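Local coordinates for cytochrome P450 (PDB 3WEC), which hydroxylates the quinoline nitrogen of an aurachin RE biosynthetic intermediate, working as a heme-dependent monooxygenase, at residues A[156-161]-A[253-258]; A[103-108]-A[356-361]; A[25-30]-A[327-332]. All coordinates share one frame; numbering follows the deposited sequence.

How the contacts relate
Contacts 1 and 2 both touch the heme, but on different sides. Contact 1 lies on the side of the iron that carries the water ligand and the bound aurachin RE intermediate. Contact 2 brings Cys361 to the iron from the other side and holds one heme propionate. Their centres are 22 Å apart, and their nearest atoms are about 7 Å apart. Contact 3 joins the first helix of the chain to a short helix after strand 323-326; its Leu328 also touches the heme. It does not touch contact 2, although their nearest atoms are about 6 Å apart. The centre of contact 3 is 24 Å from that of contact 1.

Contact 1 of 3, residues A[156-161]-A[253-258]; sequences FPVEVL and AGQETT. With HEM (protoporphyrin IX containing Fe), chain B.
Pro157 of helix 155-165 lays its ring against Gly254 and Thr258 of helix 240-271, the long helix over the heme in the P450 fold. The two helix axes run nearly antiparallel at 153° and come within 8.9 Å. Pro157 CB touches the backbone Gly254 O at 3.6 Å. The Pro157 and Thr258 side chains slide past each other in opposite directions, with CB to CB at 3.9 Å. Thr258 turns CG2 to the proline, anti to its own backbone N, and OG1 to its own helix, where it gives a 2.6 Å hydrogen bond to Gly254 O. One turn along, Leu161 sends CD1 over the peptide of Gly254, while CD2 meets the heme vinyl carbon CBC at 3.7 Å. Val158 crosses the side chain of Gln255 obliquely at the flank.

Helix 240-271 is kinked here: the regular bonds one turn back are missing at Gln255 N and Thr258 N, and the latter reaches Gln255 O only weakly. Thr257 OG1 donates to Ala253 O at 2.9 Å, in the carbonyl plane. Glu256-Thr257 corresponds to the acid-alcohol pair of P450s, consistent with a part in oxygen activation. Pro157 and Leu161 thus make apolar contact where Thr258 OG1 satisfies Gly254 O; on the heme side Ala253 O holds both Thr257 and the iron-bound water.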
loop_
_atom_site.group_PDB
_atom_site.type_symbol
_atom_site.label_atom_id
_atom_site.label_comp_id
_atom_site.label_asym_id
_atom_site.label_seq_id
_atom_site.Cartn_x
_atom_site.Cartn_y
_atom_site.Cartn_z
ATOM N N PHE A 156 8.814 -11.680 0.740
ATOM C CA PHE A 156 7.781 -12.238 1.604
ATOM C C PHE A 156 6.357 -12.069 0.963
ATOM O O PHE A 156 5.686 -13.062 0.656
ATOM C CB PHE A 156 7.992 -11.736 3.070
ATOM C CG PHE A 156 6.860 -12.034 4.002
ATOM C CD1 PHE A 156 6.233 -13.274 4.009
ATOM C CD2 PHE A 156 6.392 -11.036 4.869
ATOM C CE1 PHE A 156 5.173 -13.537 4.868
ATOM C CE2 PHE A 156 5.350 -11.282 5.723
ATOM C CZ PHE A 156 4.728 -12.539 5.724
ATOM N N PRO A 157 5.905 -10.827 0.682
ATOM C CA PRO A 157 4.630 -10.740 -0.043
ATOM C C PRO A 157 4.591 -11.396 -1.438
ATOM O O PRO A 157 3.519 -11.871 -1.864
ATOM C CB PRO A 157 4.416 -9.209 -0.176
ATOM C CG PRO A 157 5.805 -8.663 -0.066
ATOM C CD PRO A 157 6.384 -9.490 1.045
ATOM N N VAL A 158 5.718 -11.414 -2.161
ATOM C CA VAL A 158 5.766 -12.112 -3.461
ATOM C C VAL A 158 5.488 -13.611 -3.273
ATOM O O VAL A 158 4.804 -14.223 -4.081
ATOM C CB VAL A 158 7.126 -11.945 -4.228
ATOM C CG1 VAL A 158 7.239 -13.015 -5.330
ATOM C CG2 VAL A 158 7.265 -10.541 -4.833
ATOM N N GLU A 159 6.023 -14.210 -2.217
ATOM C CA GLU A 159 5.805 -15.612 -2.011
ATOM C C GLU A 159 4.346 -15.818 -1.643
ATOM O O GLU A 159 3.688 -16.711 -2.194
ATOM C CB GLU A 159 6.764 -16.170 -0.961
ATOM C CG GLU A 159 6.938 -17.687 -0.966
ATOM C CD GLU A 159 7.137 -18.304 -2.362
ATOM O OE1 GLU A 159 7.014 -17.585 -3.394
ATOM O OE2 GLU A 159 7.412 -19.528 -2.435
ATOM N N VAL A 160 3.813 -14.950 -0.781
ATOM C CA VAL A 160 2.433 -15.130 -0.300
ATOM C C VAL A 160 1.375 -14.984 -1.407
ATOM O O VAL A 160 0.424 -15.800 -1.515
ATOM C CB VAL A 160 2.086 -14.171 0.867
ATOM C CG1 VAL A 160 0.621 -14.309 1.246
ATOM C CG2 VAL A 160 2.947 -14.453 2.110
ATOM N N LEU A 161 1.541 -13.943 -2.217
ATOM C CA LEU A 161 0.633 -13.654 -3.287
ATOM C C LEU A 161 0.674 -14.709 -4.383
ATOM O O LEU A 161 -0.380 -15.108 -4.912
ATOM C CB LEU A 161 0.897 -12.249 -3.837
ATOM C CG LEU A 161 0.564 -11.137 -2.825
ATOM C CD1 LEU A 161 1.090 -9.783 -3.260
ATOM C CD2 LEU A 161 -0.948 -11.073 -2.644
ATOM N N ALA A 253 -0.944 -3.938 -5.666
ATOM C CA ALA A 253 -1.469 -3.497 -4.407
ATOM C C ALA A 253 -0.758 -4.063 -3.202
ATOM O O ALA A 253 -0.336 -3.299 -2.359
ATOM C CB ALA A 253 -3.032 -3.646 -4.335
ATOM N N GLY A 254 -0.506 -5.354 -3.149
ATOM C CA GLY A 254 0.051 -5.979 -1.918
ATOM C C GLY A 254 1.560 -6.090 -1.767
ATOM O O GLY A 254 2.068 -6.589 -0.742
ATOM N N GLN A 255 2.298 -5.637 -2.767
ATOM C CA GLN A 255 3.751 -5.738 -2.699
ATOM C C GLN A 255 4.434 -4.617 -1.885
ATOM O O GLN A 255 4.984 -4.874 -0.846
ATOM C CB GLN A 255 4.336 -5.733 -4.110
ATOM C CG GLN A 255 4.322 -7.046 -4.855
ATOM C CD GLN A 255 5.157 -6.956 -6.165
ATOM O OE1 GLN A 255 4.651 -6.574 -7.280
ATOM N NE2 GLN A 255 6.417 -7.256 -6.027
ATOM N N GLU A 256 4.420 -3.370 -2.374
ATOM C CA GLU A 256 5.257 -2.345 -1.743
ATOM C C GLU A 256 4.671 -1.832 -0.451
ATOM O O GLU A 256 5.418 -1.406 0.410
ATOM C CB GLU A 256 5.616 -1.182 -2.689
ATOM C CG GLU A 256 7.060 -1.286 -3.188
ATOM C CD GLU A 256 7.329 -0.351 -4.332
ATOM O OE1 GLU A 256 6.507 0.592 -4.530
ATOM O OE2 GLU A 256 8.349 -0.557 -5.053
ATOM N N THR A 257 3.350 -1.876 -0.329
ATOM C CA THR A 257 2.688 -1.586 0.932
ATOM C C THR A 257 3.215 -2.548 2.018
ATOM O O THR A 257 3.522 -2.111 3.113
ATOM C CB THR A 257 1.143 -1.773 0.845
ATOM O OG1 THR A 257 0.848 -3.055 0.242
ATOM C CG2 THR A 257 0.538 -0.670 0.038
ATOM N N THR A 258 3.314 -3.841 1.696
ATOM C CA THR A 258 3.731 -4.860 2.669
ATOM C C THR A 258 5.250 -4.776 2.849
ATOM O O THR A 258 5.734 -4.739 3.988
ATOM C CB THR A 258 3.350 -6.308 2.240
ATOM O OG1 THR A 258 1.973 -6.390 1.861
ATOM C CG2 THR A 258 3.656 -7.330 3.311
HETATM C CHA HEM B . -6.720 -0.040 -1.332
HETATM C CHB HEM B . -3.278 0.554 2.203
HETATM C CHC HEM B . -2.033 -4.177 1.794
HETATM C CHD HEM B . -5.401 -4.696 -1.932
HETATM C C1A HEM B . -5.804 0.470 -0.337
HETATM C C2A HEM B . -5.742 1.937 -0.029
HETATM C C3A HEM B . -4.742 2.074 1.004
HETATM C C4A HEM B . -4.271 0.705 1.198
HETATM C CMA HEM B . -4.277 3.374 1.701
HETATM C CAA HEM B . -6.526 3.146 -0.555
HETATM C CBA HEM B . -7.770 3.184 0.352
HETATM C CGA HEM B . -8.578 4.482 0.162
HETATM O O1A HEM B . -8.521 5.146 -0.915
HETATM O O2A HEM B . -9.345 4.842 1.100
HETATM C C1B HEM B . -2.625 -0.742 2.370
HETATM C C2B HEM B . -1.668 -0.891 3.463
HETATM C C3B HEM B . -1.306 -2.271 3.289
HETATM C C4B HEM B . -2.082 -2.760 2.156
HETATM C CMB HEM B . -1.119 0.087 4.465
HETATM C CAB HEM B . -0.317 -2.959 4.160
HETATM C CBB HEM B . 0.593 -3.726 3.614
HETATM C C1C HEM B . -2.876 -4.750 0.767
HETATM C C2C HEM B . -2.687 -6.110 0.261
HETATM C C3C HEM B . -3.678 -6.223 -0.830
HETATM C C4C HEM B . -4.376 -4.958 -0.935
HETATM C CMC HEM B . -1.682 -7.098 0.786
HETATM C CAC HEM B . -3.946 -7.376 -1.752
HETATM C CBC HEM B . -3.469 -8.580 -1.535
HETATM C C1D HEM B . -6.044 -3.393 -2.152
HETATM C C2D HEM B . -7.161 -3.276 -3.085
HETATM C C3D HEM B . -7.575 -1.868 -2.934
HETATM C C4D HEM B . -6.678 -1.386 -1.871
HETATM C CMD HEM B . -7.681 -4.333 -4.033
HETATM C CAD HEM B . -8.650 -1.128 -3.678
HETATM C CBD HEM B . -9.899 -1.147 -2.764
HETATM C CGD HEM B . -11.079 -0.463 -3.371
HETATM O O1D HEM B . -12.213 -0.959 -3.116
HETATM O O2D HEM B . -10.895 0.560 -4.108
HETATM N NA HEM B . -4.963 -0.374 0.505
HETATM N NB HEM B . -2.936 -1.847 1.627
HETATM N NC HEM B . -3.931 -4.059 0.099
HETATM N ND HEM B . -5.789 -2.290 -1.391
HETATM FE FE HEM B . -4.269 -2.168 0.051
HETATM O O HOH W 1 -2.309 -1.414 -1.264
#

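Contact 2 of 3, residues A[103-108]-A[356-361]; sequences TDPPEH and RGIHHC. With HEM (protoporphyrin IX containing Fe), chain B.
Segment 103-108, which leads into helix 107-121, and the loop 356-361 come closest at His108 and His359, whose CA atoms are 8.8 Å apart, and a type I turn from Gly357 to His360 shapes the loop. The two histidine rings meet obliquely, with planes at 50° and centroids 4.3 Å apart. His359 CE1 lies over one face of the His108 ring, toward its rim. Each ring gives one N-H to the same heme propionate. His108 NE2 donates to heme O1D at 2.8 Å, with an angle of 162° at the hydrogen. His359 ND1 donates to heme O2D at 2.8 Å, about equally straight. The His108 ring reaches the propionate with CG anti to the backbone N (chi1 159°).

This is the heme-binding loop of the P450 family, the stretch that leads to the cysteine ligand. Cys361 SG binds the iron at 2.4 Å, on the side away from the water ligand. Lys66, Arg112 and Arg305 also bond to the heme. Arg112 in addition bonds to His360 O, so helix 107-121 grips both the cofactor and the loop.

Further contacts flank the histidines. Thr103 O approaches His359 CE1 at 3.0 Å, near the plane of that ring. Ile358 O lies at the edge of the His108 ring, beside CE1. Farther out, Pro105 CD and Ile358 CD1 meet tip to tip at 3.8 Å. Asp104 OD1 accepts from the backbone N of Lys66, whose NZ bonds to the heme.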
loop_
_atom_site.group_PDB
_atom_site.type_symbol
_atom_site.label_atom_id
_atom_site.label_comp_id
_atom_site.label_asym_id
_atom_site.label_seq_id
_atom_site.Cartn_x
_atom_site.Cartn_y
_atom_site.Cartn_z
ATOM N N THR A 103 -12.300 3.745 -9.323
ATOM C CA THR A 103 -13.638 3.999 -9.835
ATOM C C THR A 103 -14.648 4.127 -8.696
ATOM O O THR A 103 -14.367 3.805 -7.544
ATOM C CB THR A 103 -14.075 2.932 -10.868
ATOM O OG1 THR A 103 -15.323 3.327 -11.456
ATOM C CG2 THR A 103 -14.204 1.520 -10.248
ATOM N N ASP A 104 -15.829 4.603 -9.046
ATOM C CA ASP A 104 -16.866 4.930 -8.090
ATOM C C ASP A 104 -18.055 4.078 -8.430
ATOM O O ASP A 104 -18.106 3.515 -9.516
ATOM C CB ASP A 104 -17.262 6.403 -8.253
ATOM C CG ASP A 104 -16.065 7.317 -8.368
ATOM O OD1 ASP A 104 -15.049 7.047 -7.669
ATOM O OD2 ASP A 104 -16.148 8.295 -9.151
ATOM N N PRO A 105 -19.012 3.967 -7.500
ATOM C CA PRO A 105 -20.301 3.368 -7.812
ATOM C C PRO A 105 -20.907 3.922 -9.101
ATOM O O PRO A 105 -20.689 5.086 -9.426
ATOM C CB PRO A 105 -21.144 3.752 -6.601
ATOM C CG PRO A 105 -20.160 3.704 -5.486
ATOM C CD PRO A 105 -18.921 4.334 -6.072
ATOM N N PRO A 106 -21.663 3.092 -9.838
ATOM C CA PRO A 106 -22.001 1.705 -9.496
ATOM C C PRO A 106 -20.972 0.660 -9.955
ATOM O O PRO A 106 -21.021 -0.476 -9.489
ATOM C CB PRO A 106 -23.340 1.491 -10.203
ATOM C CG PRO A 106 -23.263 2.379 -11.397
ATOM C CD PRO A 106 -22.357 3.535 -11.062
ATOM N N GLU A 107 -20.057 1.049 -10.847
ATOM C CA GLU A 107 -18.953 0.166 -11.283
ATOM C C GLU A 107 -18.109 -0.373 -10.156
ATOM O O GLU A 107 -17.831 -1.571 -10.136
ATOM C CB GLU A 107 -18.012 0.803 -12.318
ATOM C CG GLU A 107 -17.888 2.321 -12.292
ATOM C CD GLU A 107 -18.678 2.987 -13.408
ATOM O OE1 GLU A 107 -19.058 2.272 -14.356
ATOM O OE2 GLU A 107 -18.903 4.216 -13.334
ATOM N N HIS A 108 -17.713 0.490 -9.218
ATOM C CA HIS A 108 -16.800 0.038 -8.158
ATOM C C HIS A 108 -17.540 -0.971 -7.339
ATOM O O HIS A 108 -16.981 -2.007 -7.000
ATOM C CB HIS A 108 -16.305 1.170 -7.250
ATOM C CG HIS A 108 -15.811 0.676 -5.906
ATOM N ND1 HIS A 108 -16.647 0.502 -4.840
ATOM C CD2 HIS A 108 -14.569 0.271 -5.499
ATOM C CE1 HIS A 108 -15.935 0.045 -3.799
ATOM N NE2 HIS A 108 -14.661 -0.103 -4.214
ATOM N N ARG A 356 -10.702 4.524 4.551
ATOM C CA ARG A 356 -11.974 4.329 5.278
ATOM C C ARG A 356 -13.133 4.412 4.277
ATOM O O ARG A 356 -13.044 5.127 3.258
ATOM C CB ARG A 356 -12.168 5.403 6.369
ATOM C CG ARG A 356 -12.028 4.916 7.826
ATOM C CD ARG A 356 -10.645 5.219 8.331
ATOM N NE ARG A 356 -10.332 4.867 9.712
ATOM C CZ ARG A 356 -10.436 5.718 10.730
ATOM N NH1 ARG A 356 -10.931 6.931 10.511
ATOM N NH2 ARG A 356 -10.078 5.356 11.963
ATOM N N GLY A 357 -14.202 3.672 4.543
ATOM C CA GLY A 357 -15.322 3.645 3.646
ATOM C C GLY A 357 -15.224 2.567 2.598
ATOM O O GLY A 357 -14.622 1.506 2.842
ATOM N N ILE A 358 -15.822 2.841 1.431
ATOM C CA ILE A 358 -16.116 1.803 0.443
ATOM C C ILE A 358 -14.830 1.279 -0.152
ATOM O O ILE A 358 -14.805 0.138 -0.545
ATOM C CB ILE A 358 -17.096 2.238 -0.695
ATOM C CG1 ILE A 358 -16.652 3.569 -1.326
ATOM C CG2 ILE A 358 -18.552 2.298 -0.175
ATOM C CD1 ILE A 358 -17.403 3.998 -2.560
ATOM N N HIS A 359 -13.767 2.095 -0.142
ATOM C CA HIS A 359 -12.478 1.691 -0.689
ATOM C C HIS A 359 -11.543 1.174 0.371
ATOM O O HIS A 359 -10.388 0.941 0.090
ATOM C CB HIS A 359 -11.807 2.826 -1.486
ATOM C CG HIS A 359 -12.611 3.341 -2.672
ATOM N ND1 HIS A 359 -12.580 2.761 -3.887
ATOM C CD2 HIS A 359 -13.509 4.411 -2.776
ATOM C CE1 HIS A 359 -13.322 3.462 -4.744
ATOM N NE2 HIS A 359 -13.911 4.467 -4.058
ATOM N N HIS A 360 -12.018 0.997 1.606
ATOM C CA HIS A 360 -11.154 0.404 2.644
ATOM C C HIS A 360 -10.318 -0.747 2.145
ATOM O O HIS A 360 -10.842 -1.693 1.561
ATOM C CB HIS A 360 -11.964 -0.127 3.772
ATOM C CG HIS A 360 -11.147 -0.541 4.950
ATOM N ND1 HIS A 360 -10.869 -1.832 5.214
ATOM C CD2 HIS A 360 -10.555 0.211 5.963
ATOM C CE1 HIS A 360 -10.146 -1.912 6.348
ATOM N NE2 HIS A 360 -9.958 -0.650 6.811
ATOM N N CYS A 361 -9.008 -0.681 2.355
ATOM C CA CYS A 361 -8.107 -1.688 1.747
ATOM C C CYS A 361 -8.609 -3.139 1.677
ATOM O O CYS A 361 -8.374 -3.861 2.564
ATOM C CB CYS A 361 -6.814 -1.793 2.517
ATOM S SG CYS A 361 -5.710 -3.036 1.694
HETATM C CHA HEM B . -6.720 -0.040 -1.332
HETATM C CHB HEM B . -3.278 0.554 2.203
HETATM C CHC HEM B . -2.033 -4.177 1.794
HETATM C CHD HEM B . -5.401 -4.696 -1.932
HETATM C C1A HEM B . -5.804 0.470 -0.337
HETATM C C2A HEM B . -5.742 1.937 -0.029
HETATM C C3A HEM B . -4.742 2.074 1.004
HETATM C C4A HEM B . -4.271 0.705 1.198
HETATM C CMA HEM B . -4.277 3.374 1.701
HETATM C CAA HEM B . -6.526 3.146 -0.555
HETATM C CBA HEM B . -7.770 3.184 0.352
HETATM C CGA HEM B . -8.578 4.482 0.162
HETATM O O1A HEM B . -8.521 5.146 -0.915
HETATM O O2A HEM B . -9.345 4.842 1.100
HETATM C C1B HEM B . -2.625 -0.742 2.370
HETATM C C2B HEM B . -1.668 -0.891 3.463
HETATM C C3B HEM B . -1.306 -2.271 3.289
HETATM C C4B HEM B . -2.082 -2.760 2.156
HETATM C CMB HEM B . -1.119 0.087 4.465
HETATM C CAB HEM B . -0.317 -2.959 4.160
HETATM C CBB HEM B . 0.593 -3.726 3.614
HETATM C C1C HEM B . -2.876 -4.750 0.767
HETATM C C2C HEM B . -2.687 -6.110 0.261
HETATM C C3C HEM B . -3.678 -6.223 -0.830
HETATM C C4C HEM B . -4.376 -4.958 -0.935
HETATM C CMC HEM B . -1.682 -7.098 0.786
HETATM C CAC HEM B . -3.946 -7.376 -1.752
HETATM C CBC HEM B . -3.469 -8.580 -1.535
HETATM C C1D HEM B . -6.044 -3.393 -2.152
HETATM C C2D HEM B . -7.161 -3.276 -3.085
HETATM C C3D HEM B . -7.575 -1.868 -2.934
HETATM C C4D HEM B . -6.678 -1.386 -1.871
HETATM C CMD HEM B . -7.681 -4.333 -4.033
HETATM C CAD HEM B . -8.650 -1.128 -3.678
HETATM C CBD HEM B . -9.899 -1.147 -2.764
HETATM C CGD HEM B . -11.079 -0.463 -3.371
HETATM O O1D HEM B . -12.213 -0.959 -3.116
HETATM O O2D HEM B . -10.895 0.560 -4.108
HETATM N NA HEM B . -4.963 -0.374 0.505
HETATM N NB HEM B . -2.936 -1.847 1.627
HETATM N NC HEM B . -3.931 -4.059 0.099
HETATM N ND HEM B . -5.789 -2.290 -1.391
HETATM FE FE HEM B . -4.269 -2.168 0.051
HETATM O O HOH W 1 -2.309 -1.414 -1.264
#

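Contact 3 of 3, residues A[25-30]-A[327-332]; sequences DPYPVY and LLASGN
The contact joins helix 27-36, the first helix of the P450 fold, to the short helix 328-333 that follows strand 323-326 of the five-stranded mixed sheet, and Tyr30 carries most of it. Tyr30 CA is 5.5 Å from Ser330 CA. The Tyr30 ring lies against the first turn of the short helix. Ser330 CB sits over one face of the ring, 4.0 Å from Tyr30 CG. Pro26 O, just before the helix, lies over the opposite face, toward its rim. CG stands beside the backbone N of Tyr30 (chi1 -72°), which swings the ring across to the other helix. Tyr30 CE1 meets Ala329 CB at 3.7 Å. Tyr30 CE2 meets Leu327 CG at 4.0 Å, and the two side chains cross at a slant. Tyr27 adds a looser touch on Ala329.

The hydroxyls find partners outside these segments. Tyr30 OH bonds to His301 ND1, and Tyr27 OH bonds to Glu297 OE1. Ser330 OG bonds to Arg34 NH1 and to Ala50 O, so it links the two helices to the sheet region. Asn332 O accepts from Arg295, the arginine of the family's ExxR motif. The start of helix 27-36 is capped weakly: Tyr27 N donates to Asp25 OD2 at 3.4 Å, with an angle of 145° at the hydrogen.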
loop_
_atom_site.group_PDB
_atom_site.type_symbol
_atom_site.label_atom_id
_atom_site.label_comp_id
_atom_site.label_asym_id
_atom_site.label_seq_id
_atom_site.Cartn_x
_atom_site.Cartn_y
_atom_site.Cartn_z
ATOM N N ASP A 25 12.278 12.567 6.930
ATOM C CA ASP A 25 11.459 12.826 8.109
ATOM C C ASP A 25 10.419 13.864 7.750
ATOM O O ASP A 25 10.745 15.030 7.551
ATOM C CB ASP A 25 12.269 13.259 9.341
ATOM C CG ASP A 25 11.417 13.290 10.615
ATOM O OD1 ASP A 25 11.888 13.824 11.638
ATOM O OD2 ASP A 25 10.260 12.784 10.585
ATOM N N PRO A 26 9.155 13.426 7.621
ATOM C CA PRO A 26 8.114 14.351 7.226
ATOM C C PRO A 26 7.239 14.802 8.393
ATOM O O PRO A 26 6.500 15.777 8.259
ATOM C CB PRO A 26 7.284 13.535 6.205
ATOM C CG PRO A 26 7.814 12.152 6.226
ATOM C CD PRO A 26 8.762 12.030 7.373
ATOM N N TYR A 27 7.332 14.108 9.521
ATOM C CA TYR A 27 6.449 14.349 10.679
ATOM C C TYR A 27 6.521 15.740 11.313
ATOM O O TYR A 27 5.482 16.337 11.573
ATOM C CB TYR A 27 6.599 13.234 11.714
ATOM C CG TYR A 27 6.405 11.903 11.044
ATOM C CD1 TYR A 27 5.122 11.446 10.723
ATOM C CD2 TYR A 27 7.510 11.130 10.671
ATOM C CE1 TYR A 27 4.940 10.242 10.076
ATOM C CE2 TYR A 27 7.340 9.926 10.005
ATOM C CZ TYR A 27 6.056 9.482 9.714
ATOM O OH TYR A 27 5.904 8.271 9.063
ATOM N N PRO A 28 7.734 16.268 11.560
ATOM C CA PRO A 28 7.694 17.630 12.115
ATOM C C PRO A 28 7.000 18.614 11.168
ATOM O O PRO A 28 6.473 19.632 11.636
ATOM C CB PRO A 28 9.179 18.006 12.288
ATOM C CG PRO A 28 9.883 16.692 12.422
ATOM C CD PRO A 28 9.093 15.692 11.580
ATOM N N VAL A 29 7.006 18.318 9.863
ATOM C CA VAL A 29 6.393 19.201 8.866
ATOM C C VAL A 29 4.892 18.956 8.814
ATOM O O VAL A 29 4.110 19.885 8.611
ATOM C CB VAL A 29 7.030 19.027 7.469
ATOM C CG1 VAL A 29 6.277 19.839 6.419
ATOM C CG2 VAL A 29 8.515 19.397 7.499
ATOM N N TYR A 30 4.514 17.687 8.999
ATOM C CA TYR A 30 3.126 17.280 9.193
ATOM C C TYR A 30 2.570 17.939 10.445
ATOM O O TYR A 30 1.385 18.266 10.502
ATOM C CB TYR A 30 3.023 15.757 9.369
ATOM C CG TYR A 30 3.254 14.890 8.125
ATOM C CD1 TYR A 30 3.660 13.564 8.253
ATOM C CD2 TYR A 30 3.032 15.373 6.847
ATOM C CE1 TYR A 30 3.855 12.756 7.151
ATOM C CE2 TYR A 30 3.219 14.559 5.730
ATOM C CZ TYR A 30 3.636 13.250 5.878
ATOM O OH TYR A 30 3.842 12.450 4.750
ATOM N N LEU A 327 -3.623 13.091 3.704
ATOM C CA LEU A 327 -2.399 12.678 4.425
ATOM C C LEU A 327 -2.664 11.727 5.571
ATOM O O LEU A 327 -2.743 12.138 6.732
ATOM C CB LEU A 327 -1.633 13.886 4.968
ATOM C CG LEU A 327 -0.464 14.531 4.220
ATOM C CD1 LEU A 327 -0.491 14.356 2.703
ATOM C CD2 LEU A 327 -0.451 15.993 4.605
ATOM N N LEU A 328 -2.823 10.459 5.231
ATOM C CA LEU A 328 -3.007 9.378 6.190
ATOM C C LEU A 328 -1.978 9.416 7.314
ATOM O O LEU A 328 -2.329 9.239 8.489
ATOM C CB LEU A 328 -2.917 8.045 5.452
ATOM C CG LEU A 328 -3.709 7.803 4.161
ATOM C CD1 LEU A 328 -3.387 6.401 3.691
ATOM C CD2 LEU A 328 -5.213 7.911 4.377
ATOM N N ALA A 329 -0.709 9.666 6.951
ATOM C CA ALA A 329 0.415 9.661 7.877
ATOM C C ALA A 329 0.282 10.786 8.930
ATOM O O ALA A 329 0.542 10.560 10.122
ATOM C CB ALA A 329 1.735 9.768 7.116
ATOM N N SER A 330 -0.144 11.967 8.482
ATOM C CA SER A 330 -0.431 13.106 9.353
ATOM C C SER A 330 -1.614 12.862 10.319
ATOM O O SER A 330 -1.442 12.933 11.532
ATOM C CB SER A 330 -0.684 14.348 8.503
ATOM O OG SER A 330 -0.711 15.482 9.301
ATOM N N GLY A 331 -2.787 12.552 9.778
ATOM C CA GLY A 331 -3.949 12.249 10.589
ATOM C C GLY A 331 -3.624 11.259 11.683
ATOM O O GLY A 331 -3.931 11.497 12.823
ATOM N N ASN A 332 -2.969 10.158 11.335
ATOM C CA ASN A 332 -2.598 9.127 12.304
ATOM C C ASN A 332 -1.904 9.641 13.574
ATOM O O ASN A 332 -2.139 9.099 14.675
ATOM C CB ASN A 332 -1.741 8.068 11.631
ATOM C CG ASN A 332 -2.556 7.150 10.714
ATOM O OD1 ASN A 332 -3.791 7.189 10.709
ATOM N ND2 ASN A 332 -1.864 6.350 9.907
#